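PDB 3R67: putative Glycosidase from Bacteroides thetaiotaomicron, which is of unknown function but belongs to a glycosidase-related family whose members are built on a five-bladed beta-propeller. Local coordinates for residues 21-26 with 346-351; 281-286 with 306-311; 35-40 with 81-86. One frame throughout, in Å; residues are numbered along the deposited sequence.

Interaction 1: residues 21-26 with 346-351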
# COMPACT_ATOMS: atom_id res chain seq x y z
N GLU A 21 -9.50 -20.45 4.77
CA GLU A 21 -10.91 -20.74 5.05
C GLU A 21 -11.36 -20.14 6.38
O GLU A 21 -10.64 -20.22 7.39
CB GLU A 21 -11.19 -22.27 5.07
CG GLU A 21 -10.89 -22.99 3.76
CD GLU A 21 -9.44 -23.16 3.37
OE1 GLU A 21 -8.56 -23.08 4.25
OE2 GLU A 21 -9.20 -23.48 2.18
N GLY A 22 -12.56 -19.53 6.32
CA GLY A 22 -13.26 -18.88 7.42
C GLY A 22 -12.54 -17.75 8.11
O GLY A 22 -12.90 -17.42 9.23
N ILE A 23 -11.57 -17.11 7.46
CA ILE A 23 -10.75 -16.06 8.08
C ILE A 23 -11.17 -14.63 7.67
O ILE A 23 -11.14 -13.73 8.52
CB ILE A 23 -9.26 -16.33 7.68
CG1 ILE A 23 -8.72 -17.59 8.38
CG2 ILE A 23 -8.32 -15.15 7.95
CD1 ILE A 23 -8.78 -17.66 9.95
N ASN A 24 -11.51 -14.41 6.39
CA ASN A 24 -11.78 -13.07 5.88
C ASN A 24 -13.26 -12.65 6.03
O ASN A 24 -14.15 -13.48 5.89
CB ASN A 24 -11.38 -12.99 4.41
CG ASN A 24 -9.90 -13.13 4.23
OD1 ASN A 24 -9.11 -12.55 4.98
ND2 ASN A 24 -9.47 -13.82 3.18
N PRO A 25 -13.54 -11.35 6.31
CA PRO A 25 -12.57 -10.23 6.50
C PRO A 25 -11.88 -10.31 7.85
O PRO A 25 -12.45 -10.72 8.84
CB PRO A 25 -13.45 -8.98 6.42
CG PRO A 25 -14.81 -9.43 6.86
CD PRO A 25 -14.94 -10.88 6.45
N ILE A 26 -10.62 -9.92 7.87
CA ILE A 26 -9.87 -9.87 9.11
C ILE A 26 -10.19 -8.54 9.86
O ILE A 26 -10.07 -8.50 11.07
CB ILE A 26 -8.35 -10.07 8.90
CG1 ILE A 26 -7.71 -8.96 8.04
CG2 ILE A 26 -8.08 -11.45 8.29
CD1 ILE A 26 -6.23 -8.75 8.26
N VAL A 346 -10.82 -5.49 5.07
CA VAL A 346 -9.42 -5.92 5.01
C VAL A 346 -9.44 -7.43 4.95
O VAL A 346 -10.16 -8.05 5.72
CB VAL A 346 -8.50 -5.39 6.15
CG1 VAL A 346 -7.06 -5.89 5.99
CG2 VAL A 346 -8.52 -3.87 6.23
N ALA A 347 -8.67 -8.02 4.04
CA ALA A 347 -8.60 -9.48 3.92
C ALA A 347 -7.14 -9.92 3.74
O ALA A 347 -6.26 -9.10 3.50
CB ALA A 347 -9.47 -9.97 2.76
N VAL A 348 -6.89 -11.23 3.91
CA VAL A 348 -5.57 -11.83 3.76
C VAL A 348 -5.66 -13.03 2.78
O VAL A 348 -6.69 -13.71 2.69
CB VAL A 348 -4.96 -12.26 5.15
CG1 VAL A 348 -5.82 -13.31 5.87
CG2 VAL A 348 -3.51 -12.73 5.03
N ALA A 349 -4.58 -13.23 2.02
CA ALA A 349 -4.28 -14.36 1.14
C ALA A 349 -2.93 -14.94 1.57
O ALA A 349 -2.07 -14.18 2.03
CB ALA A 349 -4.29 -13.95 -0.32
N VAL A 350 -2.76 -16.26 1.51
CA VAL A 350 -1.53 -16.92 1.97
C VAL A 350 -0.86 -17.65 0.82
O VAL A 350 -1.52 -18.34 0.04
CB VAL A 350 -1.81 -17.91 3.15
CG1 VAL A 350 -0.51 -18.50 3.72
CG2 VAL A 350 -2.62 -17.25 4.28
N TYR A 351 0.46 -17.47 0.73
CA TYR A 351 1.31 -18.14 -0.23
C TYR A 351 2.36 -18.95 0.52
O TYR A 351 3.17 -18.39 1.27
CB TYR A 351 1.95 -17.14 -1.21
CG TYR A 351 3.13 -17.65 -1.99
CD1 TYR A 351 2.99 -18.68 -2.92
CD2 TYR A 351 4.38 -17.04 -1.88
CE1 TYR A 351 4.08 -19.16 -3.64
CE2 TYR A 351 5.47 -17.50 -2.62
CZ TYR A 351 5.31 -18.56 -3.50
OH TYR A 351 6.37 -19.04 -4.24
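The side-chain amide of Asn24 grips both backbone polar groups of Val348, at the edge of strand 345-351. OD1 accepts Val348 N at 2.8 Å, with the donor 37° above the carbonyl plane, while ND2 gives a nearly straight bond to Val348 O, also 2.8 Å long and within the amide plane. With CG beside the backbone N of Asn24 (chi1 -66°), the amide reaches across and its carbon skirts the methyl of Ala347. Two residues on, after the cis peptide that introduces Pro25, Ile26 N bonds to Val346 O at 2.9 Å. Ile26 then packs closely: CG1 meets Val346 CG1 at 3.7 Å, and CG2 lies 3.8 Å from Val348 CG1. Tyr338 and Phe95 also touch Ile26.

Toward Ile23 the contact thins: only CG2 reaches the Val348 CG1 methyl that Ile26 also touches, and the rest of the partly exposed side chain leads away. Pro25 contributes CA and CB beside Val346 O, its ring at the border of the contact. Backbone bonds of Val346 with Val27 and of Val350 with Gln18 continue the attachment. Chemically, the asparagine amide acts as a surrogate peptide group, supplying both partners of Val348 where segment 21-26 has no regular strand.

Interaction 2: residues 281-286 with 306-311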
# COMPACT_ATOMS: atom_id res chain seq x y z
N SER A 281 -12.56 -2.39 -12.20
CA SER A 281 -12.11 -3.17 -11.05
C SER A 281 -10.60 -3.17 -10.95
O SER A 281 -9.92 -3.00 -11.98
CB SER A 281 -12.61 -4.62 -11.12
OG SER A 281 -11.96 -5.39 -12.13
N TYR A 282 -10.07 -3.39 -9.72
CA TYR A 282 -8.65 -3.52 -9.42
C TYR A 282 -8.30 -4.99 -9.23
O TYR A 282 -8.83 -5.64 -8.32
CB TYR A 282 -8.25 -2.71 -8.18
CG TYR A 282 -8.20 -1.21 -8.33
CD1 TYR A 282 -9.37 -0.46 -8.43
CD2 TYR A 282 -7.01 -0.52 -8.16
CE1 TYR A 282 -9.34 0.93 -8.49
CE2 TYR A 282 -6.97 0.88 -8.19
CZ TYR A 282 -8.14 1.60 -8.36
OH TYR A 282 -8.11 2.97 -8.36
N CYS A 283 -7.47 -5.51 -10.12
CA CYS A 283 -6.92 -6.87 -10.11
C CYS A 283 -5.42 -6.75 -9.94
O CYS A 283 -4.84 -5.79 -10.46
CB CYS A 283 -7.31 -7.63 -11.38
SG CYS A 283 -9.08 -7.91 -11.57
N ALA A 284 -4.79 -7.66 -9.19
CA ALA A 284 -3.38 -7.55 -8.84
C ALA A 284 -2.46 -8.22 -9.87
O ALA A 284 -2.74 -9.32 -10.35
CB ALA A 284 -3.13 -8.17 -7.47
N GLY A 285 -1.36 -7.54 -10.18
CA GLY A 285 -0.35 -8.02 -11.12
C GLY A 285 1.03 -8.08 -10.49
O GLY A 285 1.20 -7.77 -9.31
N GLN A 286 2.01 -8.52 -11.26
CA GLN A 286 3.40 -8.61 -10.81
C GLN A 286 4.36 -8.28 -11.93
O GLN A 286 4.12 -8.63 -13.09
CB GLN A 286 3.75 -10.01 -10.24
CG GLN A 286 2.94 -10.41 -9.02
CD GLN A 286 3.25 -11.76 -8.48
OE1 GLN A 286 4.28 -12.37 -8.80
NE2 GLN A 286 2.39 -12.23 -7.61
N TYR A 306 -4.33 -12.22 -8.83
CA TYR A 306 -5.33 -12.10 -7.79
C TYR A 306 -6.46 -11.21 -8.26
O TYR A 306 -6.21 -10.15 -8.82
CB TYR A 306 -4.67 -11.56 -6.52
CG TYR A 306 -5.34 -12.06 -5.28
CD1 TYR A 306 -5.12 -13.36 -4.82
CD2 TYR A 306 -6.19 -11.24 -4.54
CE1 TYR A 306 -5.76 -13.85 -3.68
CE2 TYR A 306 -6.81 -11.71 -3.38
CZ TYR A 306 -6.60 -13.01 -2.96
OH TYR A 306 -7.20 -13.47 -1.81
N ILE A 307 -7.71 -11.66 -8.12
CA ILE A 307 -8.88 -10.95 -8.62
C ILE A 307 -10.01 -10.96 -7.58
O ILE A 307 -10.06 -11.91 -6.78
CB ILE A 307 -9.40 -11.55 -9.99
CG1 ILE A 307 -10.04 -12.95 -9.84
CG2 ILE A 307 -8.35 -11.54 -11.09
CD1 ILE A 307 -10.92 -13.42 -11.10
N PRO A 308 -10.97 -9.99 -7.63
CA PRO A 308 -12.10 -10.03 -6.68
C PRO A 308 -12.92 -11.31 -6.89
O PRO A 308 -13.30 -11.64 -8.01
CB PRO A 308 -12.89 -8.76 -7.03
CG PRO A 308 -11.89 -7.85 -7.66
CD PRO A 308 -11.07 -8.80 -8.50
N GLU A 309 -13.16 -12.06 -5.80
CA GLU A 309 -13.83 -13.36 -5.88
C GLU A 309 -14.94 -13.50 -4.82
O GLU A 309 -15.97 -14.09 -5.10
CB GLU A 309 -12.76 -14.45 -5.67
CG GLU A 309 -13.11 -15.85 -6.11
CD GLU A 309 -11.88 -16.73 -6.15
OE1 GLU A 309 -10.99 -16.52 -7.01
OE2 GLU A 309 -11.81 -17.66 -5.31
N SER A 310 -14.73 -12.95 -3.62
CA SER A 310 -15.70 -12.98 -2.54
C SER A 310 -16.68 -11.82 -2.66
O SER A 310 -16.38 -10.85 -3.34
CB SER A 310 -14.98 -12.94 -1.20
OG SER A 310 -14.10 -14.05 -1.13
N ASP A 311 -17.86 -11.92 -2.02
CA ASP A 311 -18.88 -10.87 -2.11
C ASP A 311 -18.36 -9.52 -1.65
O ASP A 311 -18.53 -8.55 -2.40
CB ASP A 311 -20.12 -11.24 -1.30
CG ASP A 311 -21.04 -12.19 -2.05
OD1 ASP A 311 -20.73 -12.53 -3.22
OD2 ASP A 311 -22.11 -12.53 -1.49
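The chain segments 281-286 and 306-311 run antiparallel and meet in a single beta bridge, Ala284 with Tyr306, a hydrogen-bonded pair with CA atoms 5.1 Å apart. The setting is consistent with the beta-propeller of the family: strand 282-289 is part of the antiparallel run of strands from 245 to 300, and the irregular segment 306-311 returns alongside it on the way to strand 323-331. The bridge rests on Ala284 N, which donates to Tyr306 O at 2.9 Å with an N-H...O angle of 160°. A further backbone bond, between Ala284 and Phe305, adds to the attachment, whereas Cys283 and Gly285 bond across to Gly265 and Tyr263 of strand 258-266. Strand 282-289 therefore has partners along both edges.

Side chains fill in around the bridge. Ala284 CB sits 3.8 Å from Tyr306 CB, so this pair touches through its first carbons, while the tyrosine ring leads away to meet Tyr339 edge-to-face and to share a hydroxyl-hydroxyl hydrogen bond with it. Val323 lies against Tyr306 and Pro308, and Ile325 against Ala284, linking the contact to what is probably the following blade. Beside the bridge Cys283 SG stands opposite its own carbonyl carbon, next to the backbone N (chi1 -64°), and lies against Ile307 and Pro308 together. Ile307 answers with its CG2 branch, the rest of the side chain extending away. The proline meets the strand with two ring carbons: CD lies 3.8 Å from Cys283 SG, and CG rests at the same 3.8 Å from Tyr282 O.

Interaction 3: residues 35-40 with 81-86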
# COMPACT_ATOMS: atom_id res chain seq x y z
N PHE A 35 -13.04 7.96 19.29
CA PHE A 35 -11.76 8.65 19.39
C PHE A 35 -11.99 10.15 19.53
O PHE A 35 -12.85 10.70 18.86
CB PHE A 35 -10.93 8.34 18.14
CG PHE A 35 -9.81 9.26 17.76
CD1 PHE A 35 -8.61 9.26 18.48
CD2 PHE A 35 -9.88 10.01 16.59
CE1 PHE A 35 -7.53 10.04 18.07
CE2 PHE A 35 -8.81 10.81 16.19
CZ PHE A 35 -7.64 10.83 16.94
N TYR A 36 -11.22 10.80 20.40
CA TYR A 36 -11.33 12.25 20.48
C TYR A 36 -10.38 12.86 19.47
O TYR A 36 -9.15 12.79 19.64
CB TYR A 36 -11.07 12.76 21.89
CG TYR A 36 -11.53 14.19 22.03
CD1 TYR A 36 -12.83 14.48 22.42
CD2 TYR A 36 -10.69 15.24 21.69
CE1 TYR A 36 -13.26 15.80 22.53
CE2 TYR A 36 -11.12 16.56 21.77
CZ TYR A 36 -12.41 16.83 22.21
OH TYR A 36 -12.85 18.12 22.30
N CYS A 37 -10.93 13.42 18.38
CA CYS A 37 -10.12 13.96 17.29
C CYS A 37 -9.56 15.33 17.67
O CYS A 37 -10.33 16.24 18.02
CB CYS A 37 -10.90 14.03 15.99
SG CYS A 37 -9.98 14.78 14.62
N PRO A 38 -8.22 15.50 17.58
CA PRO A 38 -7.64 16.82 17.90
C PRO A 38 -7.97 17.89 16.84
O PRO A 38 -7.86 19.08 17.16
CB PRO A 38 -6.14 16.53 17.96
CG PRO A 38 -5.94 15.34 17.10
CD PRO A 38 -7.18 14.52 17.20
N MSE A 39 -8.38 17.51 15.59
CA MSE A 39 -8.75 18.51 14.58
C MSE A 39 -10.25 18.89 14.71
O MSE A 39 -10.58 20.10 14.72
CB MSE A 39 -8.46 18.03 13.16
CG MSE A 39 -6.99 17.97 12.85
SE MSE A 39 -6.10 19.67 13.18
CE MSE A 39 -6.87 20.84 11.77
N ARG A 40 -11.13 17.86 14.81
CA ARG A 40 -12.58 18.04 14.97
C ARG A 40 -12.92 18.61 16.34
O ARG A 40 -14.00 19.22 16.52
CB ARG A 40 -13.34 16.71 14.77
CG ARG A 40 -13.35 16.15 13.34
CD ARG A 40 -14.18 16.97 12.39
NE ARG A 40 -14.13 16.42 11.03
CZ ARG A 40 -14.68 17.00 9.96
NH1 ARG A 40 -15.31 18.16 10.08
NH2 ARG A 40 -14.57 16.43 8.77
N THR A 81 -12.82 11.31 6.73
CA THR A 81 -11.42 11.43 7.15
C THR A 81 -10.81 10.03 7.33
O THR A 81 -11.43 9.16 7.94
CB THR A 81 -11.33 12.25 8.47
OG1 THR A 81 -11.85 13.55 8.22
CG2 THR A 81 -9.90 12.40 8.99
N SER A 82 -9.59 9.84 6.82
CA SER A 82 -8.88 8.59 6.97
C SER A 82 -7.88 8.68 8.14
O SER A 82 -7.16 9.66 8.28
CB SER A 82 -8.16 8.18 5.68
OG SER A 82 -9.12 7.89 4.68
N ARG A 83 -7.92 7.66 8.99
CA ARG A 83 -7.08 7.43 10.17
C ARG A 83 -6.64 5.98 10.13
O ARG A 83 -7.32 5.18 9.49
CB ARG A 83 -7.83 7.78 11.46
CG ARG A 83 -8.26 9.24 11.51
CD ARG A 83 -9.04 9.51 12.77
NE ARG A 83 -9.53 10.89 12.82
CZ ARG A 83 -10.71 11.28 12.36
NH1 ARG A 83 -11.51 10.41 11.75
NH2 ARG A 83 -11.09 12.53 12.48
N LEU A 84 -5.52 5.63 10.79
CA LEU A 84 -5.04 4.25 10.72
C LEU A 84 -5.28 3.50 12.03
O LEU A 84 -4.87 3.95 13.10
CB LEU A 84 -3.56 4.18 10.36
CG LEU A 84 -3.11 4.94 9.10
CD1 LEU A 84 -1.63 4.71 8.85
CD2 LEU A 84 -3.95 4.55 7.86
N GLY A 85 -5.96 2.37 11.92
CA GLY A 85 -6.21 1.48 13.03
C GLY A 85 -5.06 0.52 13.20
O GLY A 85 -4.25 0.36 12.29
N TYR A 86 -4.98 -0.13 14.37
CA TYR A 86 -3.91 -1.07 14.68
C TYR A 86 -4.51 -2.45 14.99
O TYR A 86 -5.28 -2.58 15.94
CB TYR A 86 -3.11 -0.51 15.86
CG TYR A 86 -1.88 -1.30 16.29
CD1 TYR A 86 -2.01 -2.48 17.05
CD2 TYR A 86 -0.60 -0.77 16.13
CE1 TYR A 86 -0.89 -3.14 17.53
CE2 TYR A 86 0.52 -1.43 16.62
CZ TYR A 86 0.38 -2.62 17.31
OH TYR A 86 1.51 -3.28 17.76
O HOH W 1 -13.42 13.69 11.01
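Cys37 SG gathers three N-H groups. From across the contact Arg83 NH2 donates at 3.3 Å, with an N-H...S angle of 152° and the sulfur somewhat tilted from the guanidinium plane; from its own segment Arg40 N donates at 3.3 Å in an almost straight line, and Met39 N, of a residue modelled as selenomethionine, adds a weak bond. The helical backbone angles of residues 38-40 wrap this turn around the sulfur. Because SG stands anti to the backbone N of Cys37 (chi1 177°), it projects to where the long side chain of Arg83 ends.

Arg83 runs extended from CG to NE and is held from several directions. Thr81 CG2 lies 3.5 Å above the centre of its guanidinium plane. Phe35 approaches obliquely, CE2 3.4 Å from Arg83 NE, the ring and guanidinium planes being 63° apart. NH1 forms a salt bridge with Asp71, which probably offsets much of the charge. A water in the guanidinium plane accepts from Arg83 NH2 at 3.0 Å and donates to Thr81 OG1, whose hydroxyl is also bonded to Pro116 O. A further bond to this water from Arg40 NE is tentative, since that side chain has two conformers.

The backbones stay apart, with CA atoms of Cys37 and Arg83 10.1 Å from each other, so the arginine spans the gap. The arrangement is that of a beta-hairpin, strands 35-37 and 42-44, docked by side chains onto the four-stranded sheet 50-97, consistent with the first blade of the family's beta-propeller.

Overall arrangement
The three contacts sit in different parts of what is probably one propeller. Interactions 1 and 2 are neighbours, with centres 14 Å apart, and meet directly where Ala349 CB lies 3.3 Å from Tyr306 OH; strand 345-351 thus touches the segment that leads toward its own sheet. Interaction 3 stands off, its centre about 26 Å from that of interaction 1 and 29 Å from that of interaction 2, with no direct touch to either. In sequence, interaction 1 joins segments from near the two ends of the chain and encloses the others, while interaction 3 precedes interaction 2. A bound 1,2-ethanediol, probably from crystallisation, lies about 3 Å from the Tyr282 side chain in interaction 2.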